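Local structure of alpha-L-rhamnosidase (Aspergillus terreus, 6GSZ) at residues L570-R573 with S574-Q577; V281-S285 with T286-G290; P780-P783 with G784-I788; I446-S449 with M450-N453; G104-T107 with P108-H112. The protein probably catalyses the hydrolysis of terminal non-reducing alpha-L-rhamnose residues in alpha-L-rhamnosides. All blocks are in the same frame, centred on the assembly; numbering follows the deposited sequence.

Contact 1: L570-R573 with S574-Q577; sequences LWDR and STFQ
D572 and S574 meet through a carboxylate at the head of a type I beta turn running from D572 to T575. The side chain of D572 can be followed outward. Its CB lies beside the methyl of T575, with CB to CG2 at 4.1 Å. CG is anti to the backbone N (chi1 175°), and this carries the carboxylate over to S574. There OD1 accepts two bonds from one residue. S574 N reaches D572 OD1 at 2.7 Å, nearly along the C-O axis, which makes an Asx turn. S574 OG donates to D572 OD1 at 2.6 Å from the syn side, somewhat out of the carboxylate plane. OD2 is farther from that hydroxyl.

The carbonyl of D572 is held as well. T575 OG1 donates to D572 O at 2.7 Å, almost in line with the C=O bond. The turn bond from T575 N to D572 O is weak, at 3.4 Å. T575 OG1 also accepts from Q577 NE2 at 3.0 Å, close to the amide plane. The same NE2 sits over one face of the W571 indole, 3.3 Å from CE3, with ring and amide planes 74° apart. The other end of that amide, OE1, accepts from S525 N.

The turn belongs to the loop between helices 545-562 and 598-619 of the glycosidase domain. W571 rests on S602 and L606 of helix 598-619. R573 forms a salt bridge with D603 of that helix and also touches A643 and W644 of helix 623-644.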
loop_
_atom_site.group_PDB
_atom_site.type_symbol
_atom_site.label_atom_id
_atom_site.label_comp_id
_atom_site.label_asym_id
_atom_site.label_seq_id
_atom_site.Cartn_x
_atom_site.Cartn_y
_atom_site.Cartn_z
ATOM N N LEU A 570 -33.094 3.930 -0.752
ATOM C CA LEU A 570 -32.075 3.847 0.275
ATOM C C LEU A 570 -31.720 2.361 0.460
ATOM O O LEU A 570 -32.197 1.525 -0.304
ATOM C CB LEU A 570 -32.538 4.535 1.565
ATOM C CG LEU A 570 -32.764 6.051 1.453
ATOM C CD1 LEU A 570 -33.337 6.596 2.761
ATOM C CD2 LEU A 570 -31.472 6.777 1.070
ATOM N N TRP A 571 -30.862 2.069 1.423
ATOM C CA TRP A 571 -30.486 0.701 1.663
ATOM C C TRP A 571 -31.677 -0.125 2.161
ATOM O O TRP A 571 -32.446 0.291 3.000
ATOM C CB TRP A 571 -29.347 0.613 2.666
ATOM C CG TRP A 571 -27.963 0.721 2.101
ATOM C CD1 TRP A 571 -27.180 1.827 2.022
ATOM C CD2 TRP A 571 -27.187 -0.334 1.523
ATOM N NE1 TRP A 571 -25.986 1.556 1.443
ATOM C CE2 TRP A 571 -25.941 0.218 1.144
ATOM C CE3 TRP A 571 -27.394 -1.707 1.347
ATOM C CZ2 TRP A 571 -24.926 -0.553 0.580
ATOM C CZ3 TRP A 571 -26.404 -2.461 0.762
ATOM C CH2 TRP A 571 -25.180 -1.894 0.399
ATOM N N ASP A 572 -31.713 -1.371 1.696
ATOM C CA ASP A 572 -32.623 -2.380 2.231
ATOM C C ASP A 572 -32.267 -2.617 3.708
ATOM O O ASP A 572 -31.098 -2.856 4.051
ATOM C CB ASP A 572 -32.507 -3.649 1.386
ATOM C CG ASP A 572 -33.298 -4.851 1.859
ATOM O OD1 ASP A 572 -33.393 -5.073 3.072
ATOM O OD2 ASP A 572 -33.751 -5.560 0.978
ATOM N N ARG A 573 -33.266 -2.474 4.583
ATOM C CA ARG A 573 -33.027 -2.483 6.031
ATOM C C ARG A 573 -32.945 -3.914 6.597
ATOM O O ARG A 573 -32.937 -4.062 7.823
ATOM C CB ARG A 573 -34.056 -1.615 6.764
ATOM C CG ARG A 573 -33.811 -0.112 6.637
ATOM C CD ARG A 573 -34.424 0.509 5.427
ATOM N NE ARG A 573 -34.475 1.950 5.655
ATOM C CZ ARG A 573 -33.518 2.826 5.338
ATOM N NH1 ARG A 573 -32.403 2.416 4.753
ATOM N NH2 ARG A 573 -33.701 4.123 5.609
ATOM N N SER A 574 -32.896 -4.943 5.736
ATOM C CA SER A 574 -32.666 -6.308 6.205
ATOM C C SER A 574 -31.233 -6.764 5.912
ATOM O O SER A 574 -30.897 -7.931 6.158
ATOM C CB SER A 574 -33.667 -7.223 5.590
ATOM O OG SER A 574 -33.431 -7.441 4.195
ATOM N N THR A 575 -30.385 -5.878 5.393
ATOM C CA THR A 575 -29.040 -6.266 5.018
ATOM C C THR A 575 -28.055 -6.219 6.194
ATOM O O THR A 575 -28.077 -5.361 7.033
ATOM C CB THR A 575 -28.490 -5.356 3.922
ATOM O OG1 THR A 575 -28.620 -3.971 4.258
ATOM C CG2 THR A 575 -29.164 -5.603 2.591
ATOM N N PHE A 576 -27.157 -7.212 6.229
ATOM C CA PHE A 576 -25.981 -7.143 7.055
ATOM C C PHE A 576 -25.205 -5.860 6.729
ATOM O O PHE A 576 -24.990 -5.547 5.526
ATOM C CB PHE A 576 -25.117 -8.390 6.830
ATOM C CG PHE A 576 -23.799 -8.271 7.545
ATOM C CD1 PHE A 576 -23.721 -8.438 8.916
ATOM C CD2 PHE A 576 -22.675 -7.834 6.879
ATOM C CE1 PHE A 576 -22.528 -8.246 9.591
ATOM C CE2 PHE A 576 -21.484 -7.631 7.554
ATOM C CZ PHE A 576 -21.409 -7.819 8.910
ATOM N N GLN A 577 -24.673 -5.225 7.775
ATOM C CA GLN A 577 -23.814 -4.074 7.594
ATOM C C GLN A 577 -22.692 -4.059 8.653
ATOM O O GLN A 577 -22.934 -4.373 9.834
ATOM C CB GLN A 577 -24.580 -2.754 7.659
ATOM C CG GLN A 577 -25.626 -2.577 6.576
ATOM C CD GLN A 577 -25.059 -2.424 5.180
ATOM O OE1 GLN A 577 -23.882 -2.070 5.002
ATOM N NE2 GLN A 577 -25.933 -2.629 4.187
#

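Contact 2: V281-S285 with T286-G290; sequences VGFNS and TGWLG
F283 and W288 are brought together by different chi1 settings: CG of F283 is anti to its backbone N (178°), while CG of W288 is anti to its carbonyl carbon (-74°). The chain between them folds as an Asx turn at N284 that runs into a type II beta turn from S285 to W288. The turn is closed by W288 N donating to S285 O at 3.0 Å. G287 takes its third position with positive phi, where a CB would press on the preceding carbonyl O. The phenyl of F283 points its edge at the indole face in an offset edge-to-face pair, with planes 81° apart. Its CE2 is 3.7 Å from W288 CE2. The indole NE1 lies near the plane of the phenyl and is bonded to Q275 OE1. CB of S285 lies over a face of the indole, and S285 OG turns to K252. The loop packs on strands 132-140 and 252-254 in the N-terminal part of the protein, with F283 on R135. At the exposed N284, OD1 accepts twice from T286. T286 N comes from above the carbonyl plane at 3.1 Å. T286 OG1 lies in that plane, 2.8 Å from N284 OD1.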
loop_
_atom_site.group_PDB
_atom_site.type_symbol
_atom_site.label_atom_id
_atom_site.label_comp_id
_atom_site.label_asym_id
_atom_site.label_seq_id
_atom_site.Cartn_x
_atom_site.Cartn_y
_atom_site.Cartn_z
ATOM N N VAL A 281 26.742 -24.855 -12.541
ATOM C CA VAL A 281 27.061 -26.013 -13.409
ATOM C C VAL A 281 27.981 -26.999 -12.693
ATOM O O VAL A 281 28.567 -26.708 -11.664
ATOM C CB VAL A 281 27.653 -25.580 -14.754
ATOM C CG1 VAL A 281 26.689 -24.676 -15.449
ATOM C CG2 VAL A 281 29.015 -24.925 -14.610
ATOM N N GLY A 282 28.044 -28.204 -13.248
ATOM C CA GLY A 282 28.910 -29.237 -12.694
ATOM C C GLY A 282 28.357 -29.837 -11.418
ATOM O O GLY A 282 29.083 -30.511 -10.671
ATOM N N PHE A 283 27.052 -29.677 -11.196
ATOM C CA PHE A 283 26.396 -30.128 -9.990
ATOM C C PHE A 283 26.061 -31.612 -10.078
ATOM O O PHE A 283 25.669 -32.084 -11.149
ATOM C CB PHE A 283 25.107 -29.322 -9.818
ATOM C CG PHE A 283 24.279 -29.708 -8.621
ATOM C CD1 PHE A 283 24.762 -29.459 -7.339
ATOM C CD2 PHE A 283 23.025 -30.278 -8.775
ATOM C CE1 PHE A 283 24.012 -29.812 -6.229
ATOM C CE2 PHE A 283 22.271 -30.599 -7.666
ATOM C CZ PHE A 283 22.770 -30.362 -6.399
ATOM N N ASN A 284 26.120 -32.295 -8.930
ATOM C CA ASN A 284 25.694 -33.691 -8.804
ATOM C C ASN A 284 24.177 -33.718 -8.608
ATOM O O ASN A 284 23.718 -33.566 -7.499
ATOM C CB ASN A 284 26.333 -34.400 -7.594
ATOM C CG ASN A 284 25.816 -35.812 -7.388
ATOM O OD1 ASN A 284 25.237 -36.405 -8.308
ATOM N ND2 ASN A 284 26.047 -36.373 -6.200
ATOM N N SER A 285 23.423 -33.970 -9.671
ATOM C CA SER A 285 21.971 -33.955 -9.583
ATOM C C SER A 285 21.410 -35.373 -9.439
ATOM O O SER A 285 20.229 -35.591 -9.703
ATOM C CB SER A 285 21.379 -33.275 -10.772
ATOM O OG SER A 285 21.566 -34.068 -11.919
ATOM N N THR A 286 22.263 -36.330 -9.034
ATOM C CA THR A 286 21.823 -37.629 -8.644
ATOM C C THR A 286 20.774 -37.491 -7.557
ATOM O O THR A 286 20.931 -36.715 -6.573
ATOM C CB THR A 286 22.970 -38.501 -8.123
ATOM O OG1 THR A 286 23.791 -38.573 -9.293
ATOM C CG2 THR A 286 22.535 -39.862 -7.597
ATOM N N GLY A 287 19.694 -38.227 -7.752
ATOM C CA GLY A 287 18.638 -38.208 -6.789
ATOM C C GLY A 287 17.607 -37.135 -7.057
ATOM O O GLY A 287 16.553 -37.199 -6.437
ATOM N N TRP A 288 17.885 -36.185 -7.963
ATOM C CA TRP A 288 16.867 -35.229 -8.356
ATOM C C TRP A 288 15.833 -35.934 -9.230
ATOM O O TRP A 288 16.123 -36.915 -9.944
ATOM C CB TRP A 288 17.462 -33.980 -9.023
ATOM C CG TRP A 288 18.143 -33.049 -8.073
ATOM C CD1 TRP A 288 19.026 -33.356 -7.091
ATOM C CD2 TRP A 288 17.929 -31.624 -7.952
ATOM N NE1 TRP A 288 19.400 -32.259 -6.374
ATOM C CE2 TRP A 288 18.732 -31.178 -6.873
ATOM C CE3 TRP A 288 17.129 -30.672 -8.604
ATOM C CZ2 TRP A 288 18.761 -29.838 -6.465
ATOM C CZ3 TRP A 288 17.143 -29.362 -8.186
ATOM C CH2 TRP A 288 17.956 -28.950 -7.133
ATOM N N LEU A 289 14.618 -35.439 -9.143
ATOM C CA LEU A 289 13.480 -35.965 -9.860
ATOM C C LEU A 289 13.271 -35.197 -11.155
ATOM O O LEU A 289 13.793 -34.084 -11.323
ATOM C CB LEU A 289 12.246 -35.849 -8.965
ATOM C CG LEU A 289 12.349 -36.530 -7.614
ATOM C CD1 LEU A 289 11.073 -36.346 -6.825
ATOM C CD2 LEU A 289 12.678 -38.002 -7.764
ATOM N N GLY A 290 12.371 -35.731 -11.989
ATOM C CA GLY A 290 11.931 -34.998 -13.146
ATOM C C GLY A 290 10.918 -33.910 -12.816
ATOM O O GLY A 290 10.600 -33.632 -11.638
HETATM O O HOH W 1 21.985 -34.683 -5.758
#

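Contact 3: P780-P783 with G784-I788; sequences PAEP and GWRRI
P780 lies flat over one face of the W785 indole, its CB 3.7 Å from the centroid of the five-membered ring and almost on the normal, a CH-pi contact. CD of P780 also reaches the six-membered ring, 3.5 Å from W785 CZ2. On the R786 guanidinium the edge is taken by E782 and one face by R787 NH1.

These groups stand on a beta hairpin that joins strands 778-780 and 787-790 of the C-terminal domain. P780 and I788 are an antiparallel non-hydrogen-bonded pair. A type II turn from E782 to W785, closed by W785 N donating to E782 O, reverses the chain. G784 holds its third position, where a CB would clash with P783 O. R787 O accepts from A781 N at 2.8 Å and weakly from E782 N.

E782 is fully extended and meets R786 side-on, with carboxylate and guanidinium only 20° from coplanar. R786 NE donates to OE2 at 2.8 Å and R786 NH2 to OE1 at 2.9 Å of E782, both on syn lone pairs. This bidentate salt bridge fixes the rotation of both groups. R787 packs its guanidinium against that of R786, and its NH1 donates to R786 O. The negative charge of E782 probably eases the approach of the two arginines.

P783 touches Y539 and E540 of helix 530-542, and its side chain is about 5 Å from a calcium ion. A water gives protons to E782 OE2 and P783 O and accepts from R786 N at 3.0 Å.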
loop_
_atom_site.group_PDB
_atom_site.type_symbol
_atom_site.label_atom_id
_atom_site.label_comp_id
_atom_site.label_asym_id
_atom_site.label_seq_id
_atom_site.Cartn_x
_atom_site.Cartn_y
_atom_site.Cartn_z
ATOM N N PRO A 780 -4.811 19.189 -2.271
ATOM C CA PRO A 780 -4.926 19.487 -3.696
ATOM C C PRO A 780 -6.158 20.343 -3.996
ATOM O O PRO A 780 -7.260 20.020 -3.580
ATOM C CB PRO A 780 -4.966 18.097 -4.346
ATOM C CG PRO A 780 -5.615 17.224 -3.289
ATOM C CD PRO A 780 -5.135 17.776 -1.958
ATOM N N ALA A 781 -5.942 21.420 -4.736
ATOM C CA ALA A 781 -7.043 22.275 -5.190
ATOM C C ALA A 781 -7.554 21.847 -6.562
ATOM O O ALA A 781 -8.619 22.251 -6.974
ATOM C CB ALA A 781 -6.657 23.740 -5.189
ATOM N N GLU A 782 -6.764 21.034 -7.273
ATOM C CA GLU A 782 -7.128 20.403 -8.525
ATOM C C GLU A 782 -6.630 18.969 -8.393
ATOM O O GLU A 782 -5.545 18.759 -7.829
ATOM C CB GLU A 782 -6.430 21.065 -9.720
ATOM C CG GLU A 782 -6.714 20.473 -11.063
ATOM C CD GLU A 782 -5.934 21.183 -12.160
ATOM O OE1 GLU A 782 -6.372 22.267 -12.550
ATOM O OE2 GLU A 782 -4.852 20.697 -12.568
ATOM N N PRO A 783 -7.377 17.973 -8.900
ATOM C CA PRO A 783 -6.890 16.591 -8.833
ATOM C C PRO A 783 -5.475 16.483 -9.403
ATOM O O PRO A 783 -5.247 16.905 -10.506
ATOM C CB PRO A 783 -7.915 15.809 -9.686
ATOM C CG PRO A 783 -9.168 16.609 -9.559
ATOM C CD PRO A 783 -8.728 18.054 -9.469
ATOM N N GLY A 784 -4.554 15.877 -8.628
ATOM C CA GLY A 784 -3.196 15.744 -9.070
ATOM C C GLY A 784 -2.218 16.821 -8.620
ATOM O O GLY A 784 -1.052 16.780 -9.032
ATOM N N TRP A 785 -2.693 17.828 -7.863
ATOM C CA TRP A 785 -1.846 18.813 -7.179
ATOM C C TRP A 785 -1.217 19.862 -8.110
ATOM O O TRP A 785 -0.321 20.564 -7.650
ATOM C CB TRP A 785 -0.770 18.144 -6.333
ATOM C CG TRP A 785 -1.259 17.363 -5.148
ATOM C CD1 TRP A 785 -1.664 16.056 -5.111
ATOM C CD2 TRP A 785 -1.249 17.792 -3.784
ATOM N NE1 TRP A 785 -1.976 15.690 -3.839
ATOM C CE2 TRP A 785 -1.706 16.721 -2.989
ATOM C CE3 TRP A 785 -0.854 18.970 -3.143
ATOM C CZ2 TRP A 785 -1.810 16.797 -1.612
ATOM C CZ3 TRP A 785 -0.962 19.056 -1.782
ATOM C CH2 TRP A 785 -1.406 17.973 -1.023
ATOM N N ARG A 786 -1.736 20.064 -9.324
ATOM C CA ARG A 786 -1.202 21.160 -10.135
ATOM C C ARG A 786 -1.662 22.515 -9.580
ATOM O O ARG A 786 -1.035 23.569 -9.866
ATOM C CB ARG A 786 -1.693 21.020 -11.576
ATOM C CG ARG A 786 -0.983 21.896 -12.598
ATOM C CD ARG A 786 -1.704 21.812 -13.949
ATOM N NE ARG A 786 -3.050 22.409 -13.872
ATOM C CZ ARG A 786 -3.384 23.655 -14.202
ATOM N NH1 ARG A 786 -2.475 24.454 -14.754
ATOM N NH2 ARG A 786 -4.611 24.062 -13.908
ATOM N N ARG A 787 -2.745 22.487 -8.791
ATOM C CA ARG A 787 -3.157 23.636 -8.008
ATOM C C ARG A 787 -3.255 23.158 -6.562
ATOM O O ARG A 787 -3.683 21.999 -6.329
ATOM C CB ARG A 787 -4.536 24.165 -8.440
ATOM C CG ARG A 787 -4.582 24.689 -9.859
ATOM C CD ARG A 787 -3.830 26.011 -9.827
ATOM N NE ARG A 787 -3.769 26.717 -11.109
ATOM C CZ ARG A 787 -2.768 26.609 -11.968
ATOM N NH1 ARG A 787 -1.794 25.746 -11.712
ATOM N NH2 ARG A 787 -2.773 27.336 -13.078
ATOM N N ILE A 788 -2.678 23.914 -5.643
ATOM C CA ILE A 788 -2.480 23.535 -4.274
ATOM C C ILE A 788 -3.193 24.523 -3.351
ATOM O O ILE A 788 -3.086 25.743 -3.563
ATOM C CB ILE A 788 -0.975 23.468 -3.953
ATOM C CG1 ILE A 788 -0.269 22.604 -4.999
ATOM C CG2 ILE A 788 -0.734 22.989 -2.529
ATOM C CD1 ILE A 788 1.228 22.522 -4.842
HETATM O O HOH W 2 -3.498 18.579 -11.316
#

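Contact 4: I446-S449 with M450-N453; sequences ILWS and MRGN
R451 stands its guanidinium nearly upright on the W448 indole, with the two planes 87° apart. NH1 does the touching: it comes down over one face, 3.3 Å from W448 CE2. CZ is 4.7 Å from the centroid of the six-membered ring and 14° off its normal, a cation-pi contact. L447 takes a different side of the same group. Its CD2 lies over one guanidinium face, 3.7 Å from R451 CZ, and its CD1 is near NE. The charged group is thus bordered by an aromatic face at its edge and by a leucine on its flat side. The long arm of R451 is extended from CG to NE (chi2 168°), which carries the charge back alongside L447 to the indole. NE also donates to Y485 OH, and an acetate, probably from the crystallisation liquor, lies about 3 Å from the side chain of R451.

The backbone is regular alpha helix. M450 N, R451 N and G452 N bond to the carbonyls four residues earlier. At N453 the pattern weakens: its N reaches S449 O only at 3.3 Å. Its ND2 meets S449 O more squarely, at 3.0 Å on a lone pair in the carbonyl plane. N453 OD1 turns to T459, and S449 OG is bonded to N760 and T738.

All of this lies on helix 437-453 of the six-hairpin glycosidase domain. I446 and M450 pack on helix 471-484, through F477 and A481. On another side W448 and R451 meet V421 and H423 of strand 417-424.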
loop_
_atom_site.group_PDB
_atom_site.type_symbol
_atom_site.label_atom_id
_atom_site.label_comp_id
_atom_site.label_asym_id
_atom_site.label_seq_id
_atom_site.Cartn_x
_atom_site.Cartn_y
_atom_site.Cartn_z
ATOM N N ILE A 446 1.791 6.173 12.280
ATOM C CA ILE A 446 0.953 6.019 11.098
ATOM C C ILE A 446 1.784 5.558 9.904
ATOM O O ILE A 446 1.441 4.607 9.154
ATOM C CB ILE A 446 0.216 7.332 10.775
ATOM C CG1 ILE A 446 -0.752 7.667 11.913
ATOM C CG2 ILE A 446 -0.488 7.257 9.432
ATOM C CD1 ILE A 446 -1.353 9.074 11.829
ATOM N N LEU A 447 2.930 6.182 9.757
ATOM C CA LEU A 447 3.896 5.801 8.710
ATOM C C LEU A 447 4.262 4.305 8.838
ATOM O O LEU A 447 4.269 3.571 7.813
ATOM C CB LEU A 447 5.133 6.690 8.866
ATOM C CG LEU A 447 6.374 6.327 8.062
ATOM C CD1 LEU A 447 6.155 6.449 6.578
ATOM C CD2 LEU A 447 7.570 7.145 8.528
ATOM N N TRP A 448 4.581 3.877 10.056
ATOM C CA TRP A 448 4.925 2.490 10.251
ATOM C C TRP A 448 3.735 1.543 10.029
ATOM O O TRP A 448 3.970 0.398 9.561
ATOM C CB TRP A 448 5.566 2.279 11.631
ATOM C CG TRP A 448 7.011 2.656 11.646
ATOM C CD1 TRP A 448 7.567 3.794 12.158
ATOM C CD2 TRP A 448 8.128 1.856 11.195
ATOM N NE1 TRP A 448 8.922 3.774 12.008
ATOM C CE2 TRP A 448 9.308 2.563 11.502
ATOM C CE3 TRP A 448 8.259 0.567 10.655
ATOM C CZ2 TRP A 448 10.583 2.095 11.177
ATOM C CZ3 TRP A 448 9.513 0.076 10.380
ATOM C CH2 TRP A 448 10.660 0.833 10.624
ATOM N N SER A 449 2.508 1.939 10.398
ATOM C CA SER A 449 1.353 1.113 10.096
ATOM C C SER A 449 1.112 1.006 8.578
ATOM O O SER A 449 0.656 -0.042 8.061
ATOM C CB SER A 449 0.118 1.507 10.854
ATOM O OG SER A 449 0.206 1.098 12.203
ATOM N N MET A 450 1.368 2.090 7.843
ATOM C CA MET A 450 1.275 2.039 6.410
ATOM C C MET A 450 2.327 1.061 5.841
ATOM O O MET A 450 1.997 0.224 4.968
ATOM C CB MET A 450 1.381 3.434 5.775
ATOM C CG MET A 450 1.409 3.366 4.234
ATOM S SD MET A 450 1.098 4.926 3.520
ATOM C CE MET A 450 1.031 4.376 1.811
ATOM N N ARG A 451 3.568 1.236 6.278
ATOM C CA ARG A 451 4.623 0.326 5.821
ATOM C C ARG A 451 4.265 -1.144 6.096
ATOM O O ARG A 451 4.502 -2.017 5.247
ATOM C CB ARG A 451 5.937 0.654 6.523
ATOM C CG ARG A 451 6.559 1.960 6.078
ATOM C CD ARG A 451 7.683 2.377 6.999
ATOM N NE ARG A 451 8.366 3.549 6.514
ATOM C CZ ARG A 451 9.308 4.217 7.200
ATOM N NH1 ARG A 451 9.524 3.943 8.488
ATOM N NH2 ARG A 451 9.977 5.188 6.591
ATOM N N GLY A 452 3.648 -1.427 7.243
ATOM C CA GLY A 452 3.408 -2.780 7.574
ATOM C C GLY A 452 2.321 -3.439 6.720
ATOM O O GLY A 452 2.282 -4.675 6.580
ATOM N N ASN A 453 1.407 -2.615 6.207
ATOM C CA ASN A 453 0.186 -3.053 5.586
ATOM C C ASN A 453 0.074 -2.698 4.093
ATOM O O ASN A 453 -0.974 -2.986 3.481
ATOM C CB ASN A 453 -1.002 -2.517 6.351
ATOM C CG ASN A 453 -1.169 -3.202 7.685
ATOM O OD1 ASN A 453 -1.505 -4.403 7.715
ATOM N ND2 ASN A 453 -0.931 -2.487 8.787
#

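Contact 5: G104-T107 with P108-H112; sequences GLLT and PDDWH
D110 OD2 is gripped by two successive backbone N-H groups. L106 N donates to the anti lone pair of D110 OD2 at 3.0 Å. T107 N comes from above the carboxylate plane, 3.1 Å from D110 OD2. CG of D110 lies beside its own backbone N (chi1 -74°), which turns the carboxylate back toward those two amides. D110 N in turn donates to T107 O at 3.0 Å, from well above the carbonyl plane, and weakly to T107 OG1. T107 stands just before the short 3-10 segment 108-111. The exchange between T107 and D110 follows the pattern of a capping box, with the return bond to OG1 weak. The segment lies in the loop between strands 99-103 and 116-119. L105 runs antiparallel to the D110 side chain, with L105 CB 3.9 Å from D110 CB, and sets CD1 over the indole of W111. That methyl is 3.5 Å from the centroid of the six-membered ring, 13° off the normal, a CH-pi contact. Both side chains also pack on L232 of strand 228-237 and Y150 of strand 144-154. A water at the indole edge accepts from W111 NE1 at 3.0 Å and donates to L105 O at 2.7 Å.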
loop_
_atom_site.group_PDB
_atom_site.type_symbol
_atom_site.label_atom_id
_atom_site.label_comp_id
_atom_site.label_asym_id
_atom_site.label_seq_id
_atom_site.Cartn_x
_atom_site.Cartn_y
_atom_site.Cartn_z
ATOM N N GLY A 104 7.469 -5.895 -21.595
ATOM C CA GLY A 104 7.668 -7.315 -21.319
ATOM C C GLY A 104 7.120 -8.200 -22.428
ATOM O O GLY A 104 7.226 -7.904 -23.608
ATOM N N LEU A 105 6.631 -9.364 -22.012
ATOM C CA LEU A 105 6.060 -10.365 -22.899
ATOM C C LEU A 105 4.554 -10.119 -23.002
ATOM O O LEU A 105 3.818 -10.297 -22.022
ATOM C CB LEU A 105 6.373 -11.764 -22.337
ATOM C CG LEU A 105 7.840 -12.081 -22.121
ATOM C CD1 LEU A 105 8.009 -13.526 -21.695
ATOM C CD2 LEU A 105 8.662 -11.848 -23.378
ATOM N N LEU A 106 4.129 -9.593 -24.154
ATOM C CA LEU A 106 2.811 -8.969 -24.226
ATOM C C LEU A 106 1.681 -9.914 -24.649
ATOM O O LEU A 106 0.524 -9.630 -24.397
ATOM C CB LEU A 106 2.867 -7.793 -25.198
ATOM C CG LEU A 106 3.914 -6.730 -24.910
ATOM C CD1 LEU A 106 4.018 -5.744 -26.064
ATOM C CD2 LEU A 106 3.549 -6.017 -23.634
ATOM N N THR A 107 2.019 -11.045 -25.271
ATOM C CA THR A 107 1.070 -12.015 -25.691
ATOM C C THR A 107 1.537 -13.399 -25.264
ATOM O O THR A 107 2.714 -13.588 -24.996
ATOM C CB THR A 107 0.945 -12.048 -27.221
ATOM O OG1 THR A 107 2.152 -12.562 -27.791
ATOM C CG2 THR A 107 0.672 -10.699 -27.833
ATOM N N PRO A 108 0.645 -14.414 -25.191
ATOM C CA PRO A 108 1.099 -15.782 -24.934
ATOM C C PRO A 108 2.230 -16.247 -25.849
ATOM O O PRO A 108 3.146 -16.900 -25.364
ATOM C CB PRO A 108 -0.186 -16.590 -25.097
ATOM C CG PRO A 108 -1.258 -15.626 -24.628
ATOM C CD PRO A 108 -0.824 -14.323 -25.268
ATOM N N ASP A 109 2.172 -15.897 -27.133
ATOM C CA ASP A 109 3.189 -16.342 -28.082
ATOM C C ASP A 109 4.572 -15.821 -27.672
ATOM O O ASP A 109 5.573 -16.424 -27.995
ATOM C CB ASP A 109 2.837 -15.904 -29.506
ATOM C CG ASP A 109 1.803 -16.809 -30.177
ATOM O OD1 ASP A 109 1.481 -17.900 -29.624
ATOM O OD2 ASP A 109 1.330 -16.430 -31.239
ATOM N N ASP A 110 4.623 -14.653 -27.012
ATOM C CA ASP A 110 5.903 -14.062 -26.635
ATOM C C ASP A 110 6.635 -14.909 -25.577
ATOM O O ASP A 110 7.811 -14.699 -25.340
ATOM C CB ASP A 110 5.713 -12.624 -26.111
ATOM C CG ASP A 110 5.407 -11.603 -27.192
ATOM O OD1 ASP A 110 5.874 -11.781 -28.352
ATOM O OD2 ASP A 110 4.706 -10.649 -26.856
ATOM N N TRP A 111 5.914 -15.833 -24.922
ATOM C CA TRP A 111 6.533 -16.789 -23.966
ATOM C C TRP A 111 7.220 -17.969 -24.655
ATOM O O TRP A 111 7.821 -18.784 -23.958
ATOM C CB TRP A 111 5.489 -17.277 -22.942
ATOM C CG TRP A 111 5.084 -16.244 -21.945
ATOM C CD1 TRP A 111 4.126 -15.277 -22.045
ATOM C CD2 TRP A 111 5.757 -16.015 -20.692
ATOM N NE1 TRP A 111 4.112 -14.519 -20.911
ATOM C CE2 TRP A 111 5.130 -14.896 -20.082
ATOM C CE3 TRP A 111 6.821 -16.658 -20.046
ATOM C CZ2 TRP A 111 5.506 -14.452 -18.823
ATOM C CZ3 TRP A 111 7.207 -16.185 -18.808
ATOM C CH2 TRP A 111 6.579 -15.068 -18.233
ATOM N N HIS A 112 7.101 -18.059 -25.986
ATOM C CA HIS A 112 7.771 -19.091 -26.751
ATOM C C HIS A 112 7.331 -20.444 -26.176
ATOM O O HIS A 112 6.127 -20.700 -25.952
ATOM C CB HIS A 112 9.274 -18.742 -26.815
ATOM C CG HIS A 112 9.548 -17.613 -27.767
ATOM N ND1 HIS A 112 10.141 -17.810 -29.000
ATOM C CD2 HIS A 112 9.319 -16.273 -27.685
ATOM C CE1 HIS A 112 10.230 -16.652 -29.644
ATOM N NE2 HIS A 112 9.718 -15.689 -28.866
HETATM O O HOH W 3 2.242 -12.232 -20.886
#

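Along the chain the order is contact 5, contact 2, contact 4, contact 1, contact 3, and none touches another. Contact 4 lies nearest the middle of the molecule, about 9 Å from the centre of the chain. Contacts 1 and 4 share the glycosidase domain, with centres about 33 Å apart. One is on helix 437-453, the other in a loop between two later helices. Contact 3, in the C-terminal domain, is about 25 Å from contact 4, centre to centre. Contacts 2 and 5 lie in loops of the N-terminal beta-rich half. The widest gap, about 61 Å between centres, separates contacts 1 and 2. Each is local, shaping one turn or helix end of a multidomain chain.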